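Local atomic coordinates of tetratricopeptide TPR_2 repeat protein (Thermobaculum terrenum, PDB entry 5DJS), a protein that is of unknown function but combines tetratricopeptide repeats with a GT-B-type region of glycosyl transferase family 41, and has uridine-5'-diphosphate bound in the model. Residues D128-A131 and R132-A136; D138-R142 and Y143-L147. The protein carries 1 engineered substitution. One frame throughout, in Å; residues are numbered along the deposited sequence.

Contact 1 (D128-A131 and R132-A136); sequences DPRA and RHILA
The guanidinium of Arg132 is the flat group that meets the preceding turn: the carbonyl oxygen of Asp128 stands obliquely to its plane. The aliphatic stem makes the closer approach, with Arg132 CG 3.7 Å from Asp128 O. CG sits anti to the carbonyl carbon (chi1 -64°) and the chain is extended from CG to NE, which carries the charged end back along the helix toward its N-terminus. The His133 side chain meets the first turn through CB, 3.2 Å from Pro129 O.

Asp128 occupies the N-cap position of helix 129-143. Its OD1 receives a weak capping bond from Ala131 N at 3.5 Å. The i+4 to i helical bonds open with a weak one from Arg132 N to Asp128 O; those that follow are regular: His133 N donates to Pro129 O at 3.1 Å with an N-H...O angle of 165°, Ile134 N reaches Arg130 O at 3.2 Å, and Leu135 N reaches Ala131 O at 3.2 Å. Beside them, Ile134 CD1 lies 4.2 Å from Arg130 CG, an aliphatic touch on the exposed side.

On the inner side, Arg132 and Leu135 touch helix 111-120 through Tyr118 and Leu117. Arg132 NH2 makes weak bonds to the carbonyl oxygens of Leu121 and Ser124, and NH1 a long, weak ion pair with Asp442. A carboxylate at the N-cap would probably be favoured by the amide dipoles of the helix start, although the single capping bond is weak, while the buried Arg132 cation is probably eased by these oxygens, each of them only a weak partner.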
loop_
_atom_site.group_PDB
_atom_site.type_symbol
_atom_site.label_atom_id
_atom_site.label_comp_id
_atom_site.label_asym_id
_atom_site.label_seq_id
_atom_site.Cartn_x
_atom_site.Cartn_y
_atom_site.Cartn_z
ATOM N N ASP A 128 2.300 -19.697 -2.799
ATOM C CA ASP A 128 3.214 -19.808 -1.658
ATOM C C ASP A 128 4.399 -18.829 -1.788
ATOM O O ASP A 128 4.580 -18.228 -2.859
ATOM C CB ASP A 128 3.663 -21.278 -1.459
ATOM C CG ASP A 128 4.441 -21.843 -2.634
ATOM O OD1 ASP A 128 4.308 -21.320 -3.763
ATOM O OD2 ASP A 128 5.181 -22.828 -2.419
ATOM N N PRO A 129 5.187 -18.633 -0.695
ATOM C CA PRO A 129 6.335 -17.708 -0.763
ATOM C C PRO A 129 7.339 -17.981 -1.897
ATOM O O PRO A 129 7.930 -17.037 -2.428
ATOM C CB PRO A 129 7.007 -17.884 0.607
ATOM C CG PRO A 129 5.896 -18.259 1.517
ATOM C CD PRO A 129 4.979 -19.120 0.688
ATOM N N ARG A 130 7.510 -19.251 -2.262
ATOM C CA ARG A 130 8.433 -19.645 -3.326
ATOM C C ARG A 130 7.999 -19.104 -4.693
ATOM O O ARG A 130 8.838 -18.651 -5.468
ATOM C CB ARG A 130 8.593 -21.177 -3.371
ATOM C CG ARG A 130 9.878 -21.650 -4.043
ATOM C CD ARG A 130 10.187 -23.129 -3.790
ATOM N NE ARG A 130 11.136 -23.339 -2.685
ATOM C CZ ARG A 130 11.726 -24.502 -2.380
ATOM N NH1 ARG A 130 11.490 -25.609 -3.088
ATOM N NH2 ARG A 130 12.570 -24.560 -1.349
ATOM N N ALA A 131 6.697 -19.142 -4.976
ATOM C CA ALA A 131 6.159 -18.662 -6.257
ATOM C C ALA A 131 6.307 -17.160 -6.427
ATOM O O ALA A 131 6.650 -16.688 -7.512
ATOM C CB ALA A 131 4.697 -19.050 -6.399
ATOM N N ARG A 132 6.050 -16.417 -5.356
ATOM C CA ARG A 132 6.137 -14.951 -5.375
ATOM C C ARG A 132 7.572 -14.489 -5.567
ATOM O O ARG A 132 7.844 -13.631 -6.400
ATOM C CB ARG A 132 5.624 -14.367 -4.060
ATOM C CG ARG A 132 4.159 -14.627 -3.793
ATOM C CD ARG A 132 3.851 -14.568 -2.312
ATOM N NE ARG A 132 2.419 -14.681 -2.096
ATOM C CZ ARG A 132 1.805 -14.508 -0.935
ATOM N NH1 ARG A 132 2.491 -14.205 0.170
ATOM N NH2 ARG A 132 0.482 -14.638 -0.880
ATOM N N HIS A 133 8.463 -15.064 -4.761
ATOM C CA HIS A 133 9.911 -14.857 -4.826
ATOM C C HIS A 133 10.466 -15.006 -6.255
ATOM O O HIS A 133 11.152 -14.111 -6.769
ATOM C CB HIS A 133 10.560 -15.874 -3.883
ATOM C CG HIS A 133 12.052 -15.841 -3.860
ATOM N ND1 HIS A 133 12.773 -14.679 -3.682
ATOM C CD2 HIS A 133 12.961 -16.841 -3.932
ATOM C CE1 HIS A 133 14.064 -14.961 -3.668
ATOM N NE2 HIS A 133 14.205 -16.266 -3.820
ATOM N N ILE A 134 10.139 -16.136 -6.882
ATOM C CA ILE A 134 10.585 -16.457 -8.241
ATOM C C ILE A 134 10.107 -15.417 -9.251
ATOM O O ILE A 134 10.891 -14.917 -10.071
ATOM C CB ILE A 134 10.138 -17.881 -8.649
ATOM C CG1 ILE A 134 11.087 -18.904 -8.005
ATOM C CG2 ILE A 134 10.129 -18.060 -10.165
ATOM C CD1 ILE A 134 10.564 -20.322 -7.992
ATOM N N LEU A 135 8.825 -15.087 -9.190
ATOM C CA LEU A 135 8.289 -14.077 -10.089
ATOM C C LEU A 135 8.982 -12.717 -9.902
ATOM O O LEU A 135 9.176 -11.992 -10.868
ATOM C CB LEU A 135 6.778 -13.947 -9.910
ATOM C CG LEU A 135 6.053 -13.048 -10.909
ATOM C CD1 LEU A 135 6.052 -13.672 -12.302
ATOM C CD2 LEU A 135 4.635 -12.786 -10.436
ATOM N N ALA A 136 9.360 -12.378 -8.671
ATOM C CA ALA A 136 10.015 -11.087 -8.390
ATOM C C ALA A 136 11.412 -11.031 -9.000
ATOM O O ALA A 136 11.760 -10.071 -9.700
ATOM C CB ALA A 136 10.103 -10.853 -6.899
#

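Contact 2 (D138-R142 and Y143-L147); sequences DWARR and YADPL
Two first torsions bring Trp139 and Tyr143 together one helical turn apart: CG of Trp139 is anti to its own amide nitrogen (chi1 180°), whereas CG of Tyr143 is anti to its carbonyl carbon (chi1 -52°). With these torsions the two side chains cross at about a right angle in a T-shaped (edge-to-face) pair, the Tyr143 edge directed at the face of the five-membered ring of Trp139. Centroids are 5.4 Å apart, planes meet at 70°, and Tyr143 CD2 comes within 3.7 Å of Trp139 CD1.

Over a face of the tyrosine ring sits Arg142 CB, 3.6 Å from the centroid and almost on the normal, a CH-pi contact. Farther out, Arg142 belongs to a salt-bridge network: its NE donates to Asp138 OD1 at 2.7 Å, close to the guanidinium plane, while both terminal nitrogens of Arg141 make weak bonds to Asp138 OD2.

Trp139 NE1 bonds His111 O, and its ring also meets His247 edge-to-face. The carboxylate of Asp145 finds its polar partner in Arg277 N.

Along the backbone, Tyr143 N bonds Trp139 O at 3.0 Å. Ala140 O then accepts twice, from Ala144 N at 2.8 Å and from Asp145 N at 2.9 Å, the latter from above the carbonyl plane. Pro146, without an amide hydrogen to continue the bonding, brings CD to 3.1 Å from Arg141 O. The i+5 to i bond from Asp145 N to Ala140 O defines a pi-turn, here where helix 129-143 passes into the loop.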
loop_
_atom_site.group_PDB
_atom_site.type_symbol
_atom_site.label_atom_id
_atom_site.label_comp_id
_atom_site.label_asym_id
_atom_site.label_seq_id
_atom_site.Cartn_x
_atom_site.Cartn_y
_atom_site.Cartn_z
ATOM N N ASP A 138 12.438 -12.917 -11.414
ATOM C CA ASP A 138 12.224 -12.925 -12.873
ATOM C C ASP A 138 12.095 -11.510 -13.402
ATOM O O ASP A 138 12.726 -11.171 -14.376
ATOM C CB ASP A 138 10.983 -13.747 -13.258
ATOM C CG ASP A 138 11.024 -14.243 -14.704
ATOM O OD1 ASP A 138 10.526 -13.545 -15.610
ATOM O OD2 ASP A 138 11.530 -15.360 -14.930
ATOM N N TRP A 139 11.300 -10.689 -12.719
ATOM C CA TRP A 139 11.122 -9.274 -13.059
ATOM C C TRP A 139 12.445 -8.534 -13.046
ATOM O O TRP A 139 12.795 -7.861 -14.014
ATOM C CB TRP A 139 10.165 -8.620 -12.052
ATOM C CG TRP A 139 9.876 -7.172 -12.254
ATOM C CD1 TRP A 139 8.921 -6.632 -13.042
ATOM C CD2 TRP A 139 10.523 -6.085 -11.605
ATOM N NE1 TRP A 139 8.920 -5.260 -12.941
ATOM C CE2 TRP A 139 9.905 -4.897 -12.064
ATOM C CE3 TRP A 139 11.573 -5.993 -10.679
ATOM C CZ2 TRP A 139 10.303 -3.631 -11.629
ATOM C CZ3 TRP A 139 11.962 -4.723 -10.234
ATOM C CH2 TRP A 139 11.331 -3.565 -10.717
ATOM N N ALA A 140 13.158 -8.666 -11.931
ATOM C CA ALA A 140 14.413 -7.955 -11.693
ATOM C C ALA A 140 15.420 -8.287 -12.762
ATOM O O ALA A 140 16.020 -7.388 -13.358
ATOM C CB ALA A 140 14.978 -8.319 -10.325
ATOM N N ARG A 141 15.593 -9.581 -13.001
ATOM C CA ARG A 141 16.508 -10.070 -14.041
ATOM C C ARG A 141 16.220 -9.442 -15.407
ATOM O O ARG A 141 17.144 -9.105 -16.133
ATOM C CB ARG A 141 16.435 -11.597 -14.134
ATOM C CG ARG A 141 17.660 -12.254 -14.745
ATOM C CD ARG A 141 17.373 -13.686 -15.180
ATOM N NE ARG A 141 16.223 -13.743 -16.105
ATOM C CZ ARG A 141 15.060 -14.373 -15.891
ATOM N NH1 ARG A 141 14.830 -15.079 -14.782
ATOM N NH2 ARG A 141 14.110 -14.306 -16.820
ATOM N N ARG A 142 14.943 -9.275 -15.732
ATOM C CA ARG A 142 14.527 -8.724 -17.016
ATOM C C ARG A 142 14.763 -7.225 -17.129
ATOM O O ARG A 142 15.279 -6.769 -18.146
ATOM C CB ARG A 142 13.044 -9.018 -17.278
ATOM C CG ARG A 142 12.761 -10.474 -17.605
ATOM C CD ARG A 142 11.280 -10.731 -17.828
ATOM N NE ARG A 142 11.020 -12.165 -17.834
ATOM C CZ ARG A 142 11.291 -13.001 -18.838
ATOM N NH1 ARG A 142 11.831 -12.565 -19.974
ATOM N NH2 ARG A 142 11.011 -14.299 -18.701
ATOM N N TYR A 143 14.372 -6.468 -16.095
ATOM C CA TYR A 143 14.246 -5.000 -16.190
ATOM C C TYR A 143 15.171 -4.161 -15.305
ATOM O O TYR A 143 15.315 -2.960 -15.539
ATOM C CB TYR A 143 12.787 -4.601 -15.932
ATOM C CG TYR A 143 11.811 -5.358 -16.799
ATOM C CD1 TYR A 143 11.917 -5.324 -18.196
ATOM C CD2 TYR A 143 10.799 -6.135 -16.235
ATOM C CE1 TYR A 143 11.031 -6.038 -18.999
ATOM C CE2 TYR A 143 9.916 -6.846 -17.026
ATOM C CZ TYR A 143 10.030 -6.803 -18.395
ATOM O OH TYR A 143 9.117 -7.534 -19.106
ATOM N N ALA A 144 15.805 -4.779 -14.313
ATOM C CA ALA A 144 16.537 -4.039 -13.281
ATOM C C ALA A 144 18.013 -4.395 -13.244
ATOM O O ALA A 144 18.860 -3.521 -13.407
ATOM C CB ALA A 144 15.909 -4.294 -11.923
ATOM N N ASP A 145 18.316 -5.670 -13.021
ATOM C CA ASP A 145 19.705 -6.133 -12.861
ATOM C C ASP A 145 20.647 -5.870 -14.055
ATOM O O ASP A 145 21.838 -5.653 -13.846
ATOM C CB ASP A 145 19.737 -7.617 -12.464
ATOM C CG ASP A 145 19.169 -7.874 -11.059
ATOM O OD1 ASP A 145 18.754 -6.907 -10.362
ATOM O OD2 ASP A 145 19.138 -9.056 -10.650
ATOM N N PRO A 146 20.132 -5.890 -15.302
ATOM C CA PRO A 146 20.960 -5.457 -16.436
ATOM C C PRO A 146 21.545 -4.056 -16.302
ATOM O O PRO A 146 22.665 -3.825 -16.752
ATOM C CB PRO A 146 19.983 -5.517 -17.618
ATOM C CG PRO A 146 19.096 -6.668 -17.274
ATOM C CD PRO A 146 18.932 -6.616 -15.770
ATOM N N LEU A 147 20.800 -3.145 -15.682
ATOM C CA LEU A 147 21.254 -1.765 -15.467
ATOM C C LEU A 147 22.243 -1.567 -14.285
ATOM O O LEU A 147 22.870 -0.507 -14.178
ATOM C CB LEU A 147 20.039 -0.854 -15.264
ATOM C CG LEU A 147 19.038 -0.737 -16.417
ATOM C CD1 LEU A 147 17.772 -0.018 -15.981
ATOM C CD2 LEU A 147 19.660 0.002 -17.592
#

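Contacts 1 and 2 lie in series on helix 129-143, their centres about 15 Å apart: 128-136 starts the helix, and 138-147 carries it to its last turn and into the loop before strand 163-169. They do not otherwise touch, and both sit on the same side of the chain's centre, contact 1 about 19 Å from it and contact 2 about 23 Å. Helix 111-120 runs beside both, meeting Leu135 and Trp139 alike through His114. In chain order helix 129-143 is the last helix before strand 163-169, the first strand of a parallel six-stranded sheet, so it lies in sequence between the tetratricopeptide repeats and the sheets of the GT-B-type region.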